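Local coordinates for putative DNA binding protein (Bacteroides thetaiotaomicron VPI-5482, PDB 3HTN), which is of unknown function but binds metal ions and assembles as a trimer of PCC-domain chains, possibly a DNA-binding protein, at residues Tyr9-Ile14 with Asn33-Glu38; Val20-His25 with Ala115-Ala120; Gly53-Arg58 with Lys70-Gln75; Glu74-Ser79 with Ile98-Ser103. All coordinates share one frame; numbering follows the deposited sequence. Where two conformers were deposited one is given.

Interaction 1. Residues Tyr9-Ile14 with Asn33-Glu38; sequences YSYKKI and NAFCKE
The hydroxyl of Y11 is held at two points: by K39 NZ, just beyond the helical segment, and by a water that carries the contact to E38. That water donates to E38 OE2 at 2.6 Å and lies 3.0 Å from Y11 OH, so tyrosine and carboxylate are linked although they do not bond directly. The other carboxylate oxygen takes the hydroxyl of Y9, which donates to E38 OE1 near the plane of its ring; the refined separation is very short, and its exact value is doubtful. Beside these polar groups, F35 turns its ring edge to two tyrosine faces at once. Its CD1 lies 3.5 Å from Y9 CE1, with the ring planes at 83°, while F35 CE1 sits 3.7 Å from Y11 CG, the planes at 67°. Both are edge-to-face pairs, and F35 CB adds a CH-pi contact over the Y9 face. The phenyl ring gets there by swinging anti to its own backbone nitrogen (chi1 -179°), which carries its edge up to both tyrosine rings. With an alanine here, both tyrosine faces would probably lose their aromatic partner and a gap would open between helix and strand 9-14. The contact thus joins an aromatic cluster to a carboxylate of which one oxygen takes Y9 directly and the other reaches Y11 through water.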
loop_
_atom_site.group_PDB
_atom_site.type_symbol
_atom_site.label_atom_id
_atom_site.label_comp_id
_atom_site.label_asym_id
_atom_site.label_seq_id
_atom_site.Cartn_x
_atom_site.Cartn_y
_atom_site.Cartn_z
ATOM N N TYR A 9 17.935 9.135 10.700
ATOM C CA TYR A 9 17.537 7.768 10.399
ATOM C C TYR A 9 18.718 6.825 10.453
ATOM O O TYR A 9 19.883 7.258 10.446
ATOM C CB TYR A 9 16.937 7.702 8.973
ATOM C CG TYR A 9 17.813 8.350 7.940
ATOM C CD1 TYR A 9 18.961 7.713 7.451
ATOM C CD2 TYR A 9 17.537 9.641 7.487
ATOM C CE1 TYR A 9 19.800 8.352 6.551
ATOM C CE2 TYR A 9 18.367 10.279 6.579
ATOM C CZ TYR A 9 19.483 9.625 6.107
ATOM O OH TYR A 9 20.299 10.277 5.208
ATOM N N SER A 10 18.407 5.533 10.531
ATOM C CA SER A 10 19.375 4.452 10.359
ATOM C C SER A 10 18.788 3.571 9.261
ATOM O O SER A 10 17.562 3.524 9.080
ATOM C CB SER A 10 19.602 3.672 11.652
ATOM O OG SER A 10 18.418 3.055 12.116
ATOM N N TYR A 11 19.644 2.861 8.537
ATOM C CA TYR A 11 19.202 2.077 7.399
ATOM C C TYR A 11 20.024 0.815 7.174
ATOM O O TYR A 11 21.114 0.674 7.717
ATOM C CB TYR A 11 19.219 2.932 6.131
ATOM C CG TYR A 11 20.602 3.313 5.724
ATOM C CD1 TYR A 11 21.197 4.453 6.240
ATOM C CD2 TYR A 11 21.320 2.538 4.824
ATOM C CE1 TYR A 11 22.475 4.808 5.891
ATOM C CE2 TYR A 11 22.612 2.884 4.466
ATOM C CZ TYR A 11 23.177 4.024 5.009
ATOM O OH TYR A 11 24.446 4.395 4.657
ATOM N N LYS A 12 19.467 -0.085 6.364
ATOM C CA LYS A 12 20.154 -1.278 5.909
ATOM C C LYS A 12 19.929 -1.446 4.416
ATOM O O LYS A 12 18.803 -1.485 3.964
ATOM C CB LYS A 12 19.650 -2.518 6.651
ATOM C CG LYS A 12 20.343 -3.810 6.269
ATOM C CD LYS A 12 19.772 -4.951 7.093
ATOM C CE LYS A 12 20.440 -6.259 6.738
ATOM N NZ LYS A 12 21.910 -6.219 7.001
ATOM N N LYS A 13 21.009 -1.566 3.660
ATOM C CA LYS A 13 20.905 -1.784 2.228
ATOM C C LYS A 13 20.748 -3.258 1.928
ATOM O O LYS A 13 21.557 -4.074 2.384
ATOM C CB LYS A 13 22.150 -1.267 1.513
ATOM C CG LYS A 13 22.037 -1.269 0.000
ATOM C CD LYS A 13 23.264 -0.601 -0.617
ATOM C CE LYS A 13 23.190 -0.591 -2.139
ATOM N NZ LYS A 13 23.220 -1.980 -2.697
ATOM N N ILE A 14 19.741 -3.594 1.127
ATOM C CA ILE A 14 19.495 -4.984 0.710
ATOM C C ILE A 14 19.217 -4.967 -0.785
ATOM O O ILE A 14 18.099 -4.704 -1.205
ATOM C CB ILE A 14 18.327 -5.660 1.425
ATOM C CG1 ILE A 14 18.496 -5.607 2.948
ATOM C CG2 ILE A 14 18.271 -7.139 0.961
ATOM C CD1 ILE A 14 17.345 -6.203 3.714
ATOM N N ASN A 33 13.428 12.655 2.379
ATOM C CA ASN A 33 14.100 13.486 1.376
ATOM C C ASN A 33 15.602 13.407 1.566
ATOM O O ASN A 33 16.344 13.107 0.626
ATOM C CB ASN A 33 13.640 14.954 1.450
ATOM C CG ASN A 33 12.361 15.211 0.679
ATOM O OD1 ASN A 33 12.367 15.274 -0.548
ATOM N ND2 ASN A 33 11.267 15.387 1.394
ATOM N N ALA A 34 16.032 13.612 2.807
ATOM C CA ALA A 34 17.455 13.607 3.156
ATOM C C ALA A 34 18.114 12.255 2.842
ATOM O O ALA A 34 19.251 12.211 2.341
ATOM C CB ALA A 34 17.623 13.951 4.627
ATOM N N PHE A 35 17.391 11.168 3.110
ATOM C CA PHE A 35 17.877 9.848 2.789
ATOM C C PHE A 35 18.127 9.664 1.296
ATOM O O PHE A 35 19.174 9.207 0.889
ATOM C CB PHE A 35 16.885 8.787 3.253
ATOM C CG PHE A 35 17.357 7.427 2.953
ATOM C CD1 PHE A 35 18.322 6.867 3.738
ATOM C CD2 PHE A 35 16.912 6.739 1.831
ATOM C CE1 PHE A 35 18.835 5.630 3.443
ATOM C CE2 PHE A 35 17.433 5.525 1.523
ATOM C CZ PHE A 35 18.379 4.957 2.341
ATOM N N CYS A 36 17.131 10.006 0.493
ATOM C CA CYS A 36 17.231 9.875 -0.947
ATOM C C CYS A 36 18.348 10.746 -1.497
ATOM O O CYS A 36 19.064 10.343 -2.415
ATOM C CB CYS A 36 15.910 10.236 -1.625
ATOM S SG CYS A 36 14.568 9.098 -1.261
ATOM N N LYS A 37 18.478 11.945 -0.944
ATOM C CA LYS A 37 19.554 12.836 -1.351
ATOM C C LYS A 37 20.908 12.207 -1.008
ATOM O O LYS A 37 21.807 12.148 -1.854
ATOM C CB LYS A 37 19.401 14.199 -0.679
ATOM C CG LYS A 37 20.497 15.190 -1.067
ATOM C CD LYS A 37 20.235 16.590 -0.549
ATOM C CE LYS A 37 21.456 17.487 -0.807
ATOM N NZ LYS A 37 21.200 18.892 -0.381
ATOM N N GLU A 38 21.056 11.728 0.227
ATOM C CA GLU A 38 22.307 11.099 0.665
ATOM C C GLU A 38 22.708 9.937 -0.247
ATOM O O GLU A 38 23.893 9.779 -0.581
ATOM C CB GLU A 38 22.192 10.569 2.104
ATOM C CG GLU A 38 23.474 9.870 2.585
ATOM C CD GLU A 38 23.390 9.162 3.953
ATOM O OE1 GLU A 38 22.353 9.226 4.647
ATOM O OE2 GLU A 38 24.420 8.540 4.333
HETATM O O HOH W 1 25.289 6.891 6.125
#

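Interaction 2. Residues Val20-His25 with Ala115-Ala120; sequences VSINNH and AIQNGA
The loop that leaves strand 17-22 packs against the corner where the chain passes from strand 107-117 into strand 120-127, and amide side chains from both sides do most of the joining. N24 OD1 accepts the backbone N-H of G119 at 2.9 Å in a nearly straight bond (166°), the donor standing above the plane of the side-chain carbonyl. The same oxygen receives a weak bond from the backbone N-H of H25. Q117 works the other way: its chain is extended, with CG anti to the backbone N (chi1 -173°), and this brings NE2 to I22 O at 2.9 Å. That NE2 also donates to G119 O, 2.9 Å away, which ties the corner to itself as well as to the loop. On its other branch, Q117 OE1 rests 3.3 Å from I22 CB. G119 has backbone angles at which any side chain would jam against the preceding carbonyl. Two waters complete the seam, one running from N24 ND2 to N118 OD1, the other linking H25 ND1 to Q117 O at 2.7 Å from each. N118 ND2 turns elsewhere, to Q75 OE1. Around this junction, I22 packs on I28, A31 and L32 of helix 28-39 and pairs with G121 of strand 120-127, while A115 and I116 lean on L55 and E54 of strand 54-60.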
loop_
_atom_site.group_PDB
_atom_site.type_symbol
_atom_site.label_atom_id
_atom_site.label_comp_id
_atom_site.label_asym_id
_atom_site.label_seq_id
_atom_site.Cartn_x
_atom_site.Cartn_y
_atom_site.Cartn_z
ATOM N N VAL A 20 14.652 1.635 5.892
ATOM C CA VAL A 20 14.950 2.874 6.595
ATOM C C VAL A 20 14.128 2.957 7.863
ATOM O O VAL A 20 12.907 2.828 7.817
ATOM C CB VAL A 20 14.683 4.082 5.711
ATOM C CG1 VAL A 20 15.029 5.382 6.428
ATOM C CG2 VAL A 20 15.464 3.928 4.410
ATOM N N SER A 21 14.825 3.129 8.987
ATOM C CA SER A 21 14.226 3.319 10.288
ATOM C C SER A 21 14.433 4.761 10.696
ATOM O O SER A 21 15.540 5.169 11.017
ATOM C CB SER A 21 14.825 2.346 11.288
ATOM O OG SER A 21 14.200 2.502 12.532
ATOM N N ILE A 22 13.365 5.542 10.657
ATOM C CA ILE A 22 13.472 6.962 10.946
ATOM C C ILE A 22 13.553 7.138 12.462
ATOM O O ILE A 22 12.960 6.358 13.227
ATOM C CB ILE A 22 12.280 7.728 10.303
ATOM C CG1 ILE A 22 12.318 7.559 8.767
ATOM C CG2 ILE A 22 12.324 9.190 10.703
ATOM C CD1 ILE A 22 11.327 8.342 8.001
ATOM N N ASN A 23 14.347 8.125 12.907
ATOM C CA ASN A 23 14.499 8.410 14.325
ATOM C C ASN A 23 13.187 8.897 14.901
ATOM O O ASN A 23 12.407 9.568 14.223
ATOM C CB ASN A 23 15.572 9.489 14.580
ATOM C CG ASN A 23 16.975 9.029 14.255
ATOM O OD1 ASN A 23 17.203 7.882 13.914
ATOM N ND2 ASN A 23 17.927 9.964 14.320
ATOM N N ASN A 24 12.948 8.615 16.167
ATOM C CA ASN A 24 11.745 9.081 16.801
ATOM C C ASN A 24 11.757 10.611 16.864
ATOM O O ASN A 24 12.824 11.258 16.832
ATOM C CB ASN A 24 11.643 8.510 18.206
ATOM C CG ASN A 24 10.229 8.510 18.743
ATOM O OD1 ASN A 24 9.278 8.823 18.026
ATOM N ND2 ASN A 24 10.081 8.168 20.029
ATOM N N HIS A 25 10.570 11.197 16.933
ATOM C CA HIS A 25 10.397 12.647 17.054
ATOM C C HIS A 25 10.962 13.434 15.881
ATOM O O HIS A 25 11.302 14.612 16.019
ATOM C CB HIS A 25 11.019 13.166 18.362
ATOM C CG HIS A 25 10.625 12.375 19.557
ATOM N ND1 HIS A 25 9.311 12.191 19.917
ATOM C CD2 HIS A 25 11.367 11.728 20.481
ATOM C CE1 HIS A 25 9.257 11.471 21.020
ATOM N NE2 HIS A 25 10.492 11.161 21.372
ATOM N N ALA A 115 4.831 14.764 8.679
ATOM C CA ALA A 115 4.367 13.962 9.796
ATOM C C ALA A 115 5.516 13.813 10.773
ATOM O O ALA A 115 6.616 13.509 10.349
ATOM C CB ALA A 115 3.877 12.605 9.357
ATOM N N ILE A 116 5.250 13.996 12.060
ATOM C CA ILE A 116 6.273 13.866 13.100
ATOM C C ILE A 116 6.121 12.518 13.785
ATOM O O ILE A 116 5.093 12.249 14.413
ATOM C CB ILE A 116 6.174 14.994 14.146
ATOM C CG1 ILE A 116 6.333 16.364 13.463
ATOM C CG2 ILE A 116 7.235 14.797 15.251
ATOM C CD1 ILE A 116 6.077 17.571 14.407
ATOM N N GLN A 117 7.147 11.678 13.668
ATOM C CA GLN A 117 7.131 10.376 14.286
ATOM C C GLN A 117 7.007 10.434 15.802
ATOM O O GLN A 117 7.590 11.287 16.461
ATOM C CB GLN A 117 8.377 9.624 13.868
ATOM C CG GLN A 117 8.452 8.170 14.302
ATOM C CD GLN A 117 9.537 7.461 13.613
ATOM O OE1 GLN A 117 9.714 7.620 12.407
ATOM N NE2 GLN A 117 10.270 6.655 14.349
ATOM N N ASN A 118 6.232 9.505 16.330
ATOM C CA ASN A 118 6.084 9.307 17.767
ATOM C C ASN A 118 5.872 7.812 17.991
ATOM O O ASN A 118 4.750 7.327 18.170
ATOM C CB ASN A 118 4.945 10.151 18.333
ATOM C CG ASN A 118 5.026 10.251 19.830
ATOM O OD1 ASN A 118 6.125 10.352 20.376
ATOM N ND2 ASN A 118 3.888 10.185 20.509
ATOM N N GLY A 119 6.988 7.088 17.970
ATOM C CA GLY A 119 7.007 5.624 17.998
ATOM C C GLY A 119 8.018 5.182 16.953
ATOM O O GLY A 119 9.114 5.752 16.869
ATOM N N ALA A 120 7.642 4.199 16.141
ATOM C CA ALA A 120 8.482 3.613 15.109
ATOM C C ALA A 120 8.197 4.227 13.771
ATOM O O ALA A 120 7.131 4.831 13.554
ATOM C CB ALA A 120 8.219 2.102 15.046
HETATM O O HOH W 2 7.453 8.152 21.357
HETATM O O HOH W 3 7.157 13.003 18.529
#

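Interaction 3. Residues Gly53-Arg58 with Lys70-Gln75; sequences GELTLR and KTFREQ. With SO4 (sulfate ion), chain E.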
loop_
_atom_site.group_PDB
_atom_site.type_symbol
_atom_site.label_atom_id
_atom_site.label_comp_id
_atom_site.label_asym_id
_atom_site.label_seq_id
_atom_site.Cartn_x
_atom_site.Cartn_y
_atom_site.Cartn_z
ATOM N N GLY A 53 2.711 11.668 15.883
ATOM C CA GLY A 53 2.025 12.602 16.779
ATOM C C GLY A 53 1.536 13.885 16.151
ATOM O O GLY A 53 0.875 14.702 16.826
ATOM N N GLU A 54 1.825 14.056 14.860
ATOM C CA GLU A 54 1.382 15.223 14.109
ATOM C C GLU A 54 1.402 14.848 12.634
ATOM O O GLU A 54 2.289 14.126 12.192
ATOM C CB GLU A 54 2.270 16.436 14.399
ATOM C CG GLU A 54 1.701 17.744 13.878
ATOM C CD GLU A 54 2.284 18.959 14.572
ATOM O OE1 GLU A 54 2.381 18.951 15.829
ATOM O OE2 GLU A 54 2.630 19.930 13.860
ATOM N N LEU A 55 0.408 15.323 11.887
ATOM C CA LEU A 55 0.263 15.032 10.469
ATOM C C LEU A 55 -0.245 16.235 9.740
ATOM O O LEU A 55 -1.174 16.869 10.224
ATOM C CB LEU A 55 -0.800 13.949 10.290
ATOM C CG LEU A 55 -1.165 13.524 8.869
ATOM C CD1 LEU A 55 0.021 12.870 8.140
ATOM C CD2 LEU A 55 -2.379 12.618 8.872
ATOM N N THR A 56 0.328 16.524 8.578
ATOM C CA THR A 56 -0.219 17.563 7.719
ATOM C C THR A 56 -0.517 16.939 6.358
ATOM O O THR A 56 0.378 16.383 5.708
ATOM C CB THR A 56 0.701 18.758 7.543
ATOM O OG1 THR A 56 1.044 19.267 8.836
ATOM C CG2 THR A 56 -0.010 19.865 6.736
ATOM N N LEU A 57 -1.775 17.079 5.934
ATOM C CA LEU A 57 -2.255 16.658 4.621
ATOM C C LEU A 57 -2.654 17.851 3.807
ATOM O O LEU A 57 -3.034 18.876 4.370
ATOM C CB LEU A 57 -3.458 15.730 4.762
ATOM C CG LEU A 57 -3.282 14.476 5.614
ATOM C CD1 LEU A 57 -4.622 13.739 5.771
ATOM C CD2 LEU A 57 -2.157 13.560 5.057
ATOM N N ARG A 58 -2.566 17.735 2.485
ATOM C CA ARG A 58 -3.030 18.767 1.563
ATOM C C ARG A 58 -4.171 18.253 0.719
ATOM O O ARG A 58 -4.070 17.165 0.144
ATOM C CB ARG A 58 -1.917 19.211 0.631
ATOM C CG ARG A 58 -2.361 20.253 -0.384
ATOM C CD ARG A 58 -1.230 20.940 -1.059
ATOM N NE ARG A 58 -0.511 21.804 -0.140
ATOM C CZ ARG A 58 0.610 22.474 -0.416
ATOM N NH1 ARG A 58 1.227 22.323 -1.560
ATOM N NH2 ARG A 58 1.152 23.250 0.489
ATOM N N LYS A 70 -4.226 20.662 6.197
ATOM C CA LYS A 70 -4.783 20.390 7.515
ATOM C C LYS A 70 -3.794 19.626 8.385
ATOM O O LYS A 70 -3.291 18.573 7.978
ATOM C CB LYS A 70 -6.099 19.617 7.427
ATOM C CG LYS A 70 -6.822 19.558 8.791
ATOM C CD LYS A 70 -8.259 19.141 8.658
ATOM C CE LYS A 70 -8.933 19.124 10.012
ATOM N NZ LYS A 70 -10.384 18.898 9.911
ATOM N N THR A 71 -3.551 20.162 9.576
ATOM C CA THR A 71 -2.624 19.591 10.529
ATOM C C THR A 71 -3.408 19.005 11.673
ATOM O O THR A 71 -4.177 19.683 12.325
ATOM C CB THR A 71 -1.622 20.621 11.043
ATOM O OG1 THR A 71 -0.839 21.090 9.939
ATOM C CG2 THR A 71 -0.699 20.023 12.140
ATOM N N PHE A 72 -3.196 17.712 11.897
ATOM C CA PHE A 72 -3.772 16.987 13.024
ATOM C C PHE A 72 -2.723 16.843 14.088
ATOM O O PHE A 72 -1.582 16.538 13.781
ATOM C CB PHE A 72 -4.239 15.616 12.544
ATOM C CG PHE A 72 -5.265 15.678 11.460
ATOM C CD1 PHE A 72 -4.870 15.782 10.118
ATOM C CD2 PHE A 72 -6.611 15.620 11.764
ATOM C CE1 PHE A 72 -5.794 15.863 9.105
ATOM C CE2 PHE A 72 -7.564 15.696 10.736
ATOM C CZ PHE A 72 -7.124 15.817 9.405
ATOM N N ARG A 73 -3.098 17.086 15.342
ATOM C CA ARG A 73 -2.191 17.049 16.469
ATOM C C ARG A 73 -2.729 16.082 17.501
ATOM O O ARG A 73 -3.450 16.446 18.418
ATOM C CB ARG A 73 -2.051 18.455 17.022
ATOM C CG ARG A 73 -1.378 19.352 15.996
ATOM C CD ARG A 73 -1.037 20.676 16.574
ATOM N NE ARG A 73 -2.239 21.484 16.749
ATOM C CZ ARG A 73 -2.259 22.670 17.347
ATOM N NH1 ARG A 73 -1.148 23.235 17.786
ATOM N NH2 ARG A 73 -3.396 23.318 17.481
ATOM N N GLU A 74 -2.386 14.822 17.283
ATOM C CA GLU A 74 -2.878 13.688 18.050
ATOM C C GLU A 74 -2.051 12.469 17.689
ATOM O O GLU A 74 -1.346 12.479 16.678
ATOM C CB GLU A 74 -4.354 13.448 17.690
ATOM C CG GLU A 74 -4.582 13.056 16.249
ATOM C CD GLU A 74 -6.013 13.077 15.881
ATOM O OE1 GLU A 74 -6.513 14.171 15.580
ATOM O OE2 GLU A 74 -6.663 12.016 15.890
ATOM N N GLN A 75 -2.197 11.403 18.450
ATOM C CA GLN A 75 -1.477 10.180 18.173
ATOM C C GLN A 75 -2.201 9.444 17.043
ATOM O O GLN A 75 -3.436 9.327 17.051
ATOM C CB GLN A 75 -1.376 9.296 19.414
ATOM C CG GLN A 75 -0.520 8.095 19.236
ATOM C CD GLN A 75 0.952 8.416 19.022
ATOM O OE1 GLN A 75 1.410 9.513 19.345
ATOM N NE2 GLN A 75 1.715 7.442 18.547
HETATM S S SO4 E . -11.191 16.849 12.868
HETATM O O1 SO4 E . -9.964 16.875 13.609
HETATM O O2 SO4 E . -12.376 16.500 13.670
HETATM O O3 SO4 E . -11.090 15.887 11.753
HETATM O O4 SO4 E . -11.406 18.214 12.314
#
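The two strands run antiparallel, 161° apart in direction, with L55-F72 and L57-K70 as hydrogen-bonded pairs and T56-T71 as the non-hydrogen-bonded pair between them. F72 N reaches L55 O at 2.8 Å, and L55 N answers to F72 O at 3.0 Å. On one face the threonine hydroxyls meet across the strands, T56 OG1 and T71 OG1 being 2.8 Å apart, and T71 CG2 lies 3.7 Å from the CG of E54. These strands form a beta hairpin at the border of the large antiparallel sheet, strand 67-72 being its outermost member within the chain. The other face carries L55, L57, K70 and F72. The ring of F72 touches L57 CD1 through CE1 at 4.1 Å and L55 CD2 through CD1 at 4.2 Å, and Y105 of the third subunit packs on it as well. A sulfate, probably from the crystallisation liquor, puts O3 at the ring edge, in plane. If an alanine replaced F72, L55 and L57 would probably lose one of their apolar neighbours, opening a gap beside Y105 of the third subunit. K70 stretches out fully, CG anti to the backbone N (chi1 -169°), and its NZ donates to sulfate O4 at 2.7 Å.

Interaction 4. Residues Glu74-Ser79 with Ile98-Ser103; sequences EQMEIS and ITVGRS. With SO4 (sulfate ion), chain E.
I78 and V100 face each other as a non-hydrogen-bonded pair in the tightly packed part of this contact. The I78 branch CG2 presses on I98 CG1 at 3.8 Å, the two side chains crossing at about a right angle, and the selenium of selenomethionine M76 lies 4.0 Å from V100 CG2. Next to them E77 and G101 exchange two backbone bonds, G101 N to E77 O being the shorter at 2.8 Å. S79 and T99 are buried too, but their hydroxyls pair across the trimer, S79 OG with T99 OG1 of the second subunit. The opposite end is polar and wetter. There R102 grips the E74 carboxylate side-on: NE meets OE2 and NH2 meets OE1, each at 2.9 Å, both oxygens on their syn sides. In E74, CG between the backbone N and the carbonyl carbon (chi1 64°) brings the carboxylate to the side of R102. One water ties E74 OE2 to Q75 O and S103 N, and R102 NH1 and NH2 hold a sulfate, probably from the crystallisation liquor. The positive charge of R102 is thus probably divided between carboxylate and sulfate, while at the packed end I78 O accepts ND1 of H97 from the second subunit, consistent with orienting that metal ligand.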
loop_
_atom_site.group_PDB
_atom_site.type_symbol
_atom_site.label_atom_id
_atom_site.label_comp_id
_atom_site.label_asym_id
_atom_site.label_seq_id
_atom_site.Cartn_x
_atom_site.Cartn_y
_atom_site.Cartn_z
ATOM N N GLU A 74 -2.386 14.822 17.283
ATOM C CA GLU A 74 -2.878 13.688 18.050
ATOM C C GLU A 74 -2.051 12.469 17.689
ATOM O O GLU A 74 -1.346 12.479 16.678
ATOM C CB GLU A 74 -4.354 13.448 17.690
ATOM C CG GLU A 74 -4.582 13.056 16.249
ATOM C CD GLU A 74 -6.013 13.077 15.881
ATOM O OE1 GLU A 74 -6.513 14.171 15.580
ATOM O OE2 GLU A 74 -6.663 12.016 15.890
ATOM N N GLN A 75 -2.197 11.403 18.450
ATOM C CA GLN A 75 -1.477 10.180 18.173
ATOM C C GLN A 75 -2.201 9.444 17.043
ATOM O O GLN A 75 -3.436 9.327 17.051
ATOM C CB GLN A 75 -1.376 9.296 19.414
ATOM C CG GLN A 75 -0.520 8.095 19.236
ATOM C CD GLN A 75 0.952 8.416 19.022
ATOM O OE1 GLN A 75 1.410 9.513 19.345
ATOM N NE2 GLN A 75 1.715 7.442 18.547
HETATM N N MSE A 76 -1.453 9.002 16.047
HETATM C CA MSE A 76 -2.021 8.269 14.932
HETATM C C MSE A 76 -1.091 7.148 14.520
HETATM O O MSE A 76 0.129 7.283 14.625
HETATM C CB MSE A 76 -2.224 9.196 13.700
HETATM C CG MSE A 76 -3.270 10.263 13.927
HETATM SE SE MSE A 76 -3.207 11.725 12.684
HETATM C CE MSE A 76 -1.679 12.686 13.543
ATOM N N GLU A 77 -1.667 6.078 13.987
ATOM C CA GLU A 77 -0.907 4.997 13.372
ATOM C C GLU A 77 -0.885 5.193 11.874
ATOM O O GLU A 77 -1.943 5.473 11.292
ATOM C CB GLU A 77 -1.572 3.667 13.669
ATOM C CG GLU A 77 -1.396 3.209 15.143
ATOM C CD GLU A 77 0.048 2.884 15.564
ATOM O OE1 GLU A 77 0.981 2.835 14.714
ATOM O OE2 GLU A 77 0.271 2.695 16.789
ATOM N N ILE A 78 0.271 5.101 11.236
ATOM C CA ILE A 78 0.339 5.110 9.798
ATOM C C ILE A 78 0.008 3.704 9.313
ATOM O O ILE A 78 0.831 2.769 9.472
ATOM C CB ILE A 78 1.738 5.479 9.282
ATOM C CG1 ILE A 78 2.204 6.846 9.807
ATOM C CG2 ILE A 78 1.737 5.444 7.736
ATOM C CD1 ILE A 78 3.637 7.211 9.450
ATOM N N SER A 79 -1.174 3.492 8.744
ATOM C CA SER A 79 -1.507 2.153 8.244
ATOM C C SER A 79 -0.839 1.900 6.908
ATOM O O SER A 79 -0.492 0.751 6.606
ATOM C CB SER A 79 -3.000 1.924 8.163
ATOM O OG SER A 79 -3.616 2.807 7.238
ATOM N N ILE A 98 -0.749 8.998 2.184
ATOM C CA ILE A 98 -0.751 8.303 3.440
ATOM C C ILE A 98 -2.165 8.014 3.876
ATOM O O ILE A 98 -3.094 8.748 3.529
ATOM C CB ILE A 98 -0.002 9.161 4.501
ATOM C CG1 ILE A 98 0.451 8.378 5.738
ATOM C CG2 ILE A 98 -0.829 10.434 4.922
ATOM C CD1 ILE A 98 1.328 9.180 6.685
ATOM N N THR A 99 -2.288 6.950 4.680
ATOM C CA THR A 99 -3.480 6.540 5.344
ATOM C C THR A 99 -3.100 6.353 6.789
ATOM O O THR A 99 -2.090 5.669 7.090
ATOM C CB THR A 99 -4.059 5.242 4.793
ATOM O OG1 THR A 99 -4.097 5.313 3.359
ATOM C CG2 THR A 99 -5.432 4.966 5.393
ATOM N N VAL A 100 -3.854 6.984 7.668
ATOM C CA VAL A 100 -3.626 6.890 9.095
ATOM C C VAL A 100 -4.885 6.469 9.852
ATOM O O VAL A 100 -5.988 6.690 9.385
ATOM C CB VAL A 100 -3.086 8.208 9.698
ATOM C CG1 VAL A 100 -1.784 8.624 8.984
ATOM C CG2 VAL A 100 -4.155 9.310 9.650
ATOM N N GLY A 101 -4.682 5.825 11.005
ATOM C CA GLY A 101 -5.722 5.511 11.973
ATOM C C GLY A 101 -5.639 6.402 13.175
ATOM O O GLY A 101 -4.556 6.648 13.717
ATOM N N ARG A 102 -6.796 6.864 13.614
ATOM C CA ARG A 102 -6.906 7.671 14.833
ATOM C C ARG A 102 -7.168 6.756 16.010
ATOM O O ARG A 102 -7.282 5.539 15.852
ATOM C CB ARG A 102 -8.011 8.714 14.677
ATOM C CG ARG A 102 -7.866 9.513 13.398
ATOM C CD ARG A 102 -9.029 10.515 13.230
ATOM N NE ARG A 102 -8.755 11.809 13.863
ATOM C CZ ARG A 102 -9.403 12.934 13.596
ATOM N NH1 ARG A 102 -10.442 12.946 12.802
ATOM N NH2 ARG A 102 -9.027 14.053 14.149
ATOM N N SER A 103 -7.262 7.327 17.208
ATOM C CA SER A 103 -7.447 6.522 18.413
ATOM C C SER A 103 -8.789 5.797 18.447
ATOM O O SER A 103 -8.945 4.848 19.204
ATOM C CB SER A 103 -7.292 7.375 19.673
ATOM O OG SER A 103 -8.322 8.314 19.745
HETATM S S SO4 E . -11.191 16.849 12.868
HETATM O O1 SO4 E . -9.964 16.875 13.609
HETATM O O2 SO4 E . -12.376 16.500 13.670
HETATM O O3 SO4 E . -11.090 15.887 11.753
HETATM O O4 SO4 E . -11.406 18.214 12.314
HETATM O O HOH W 4 -6.011 10.001 17.480
#

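In the fold
Interactions 3 and 4 lie closest, with centres 9 Å apart: they share E74 and Q75, L57 CD2 packs on I98 CG2 at 3.4 Å, and one sulfate spans K70 of the first and R102 of the second. Interaction 2 joins them through N118 ND2 and Q75 OE1, 2.8 Å apart, and reaches interaction 1 through adjacent strands, where S10 O lies 2.8 Å from S21 N. Interaction 1 stays about 12 Å, nearest atoms, from interaction 3. Two metals lie nearby: the iron is about 4 Å from the E77 side chain, and the nickel, bound by H95 and H97, about 10 Å from those of L57 and I98.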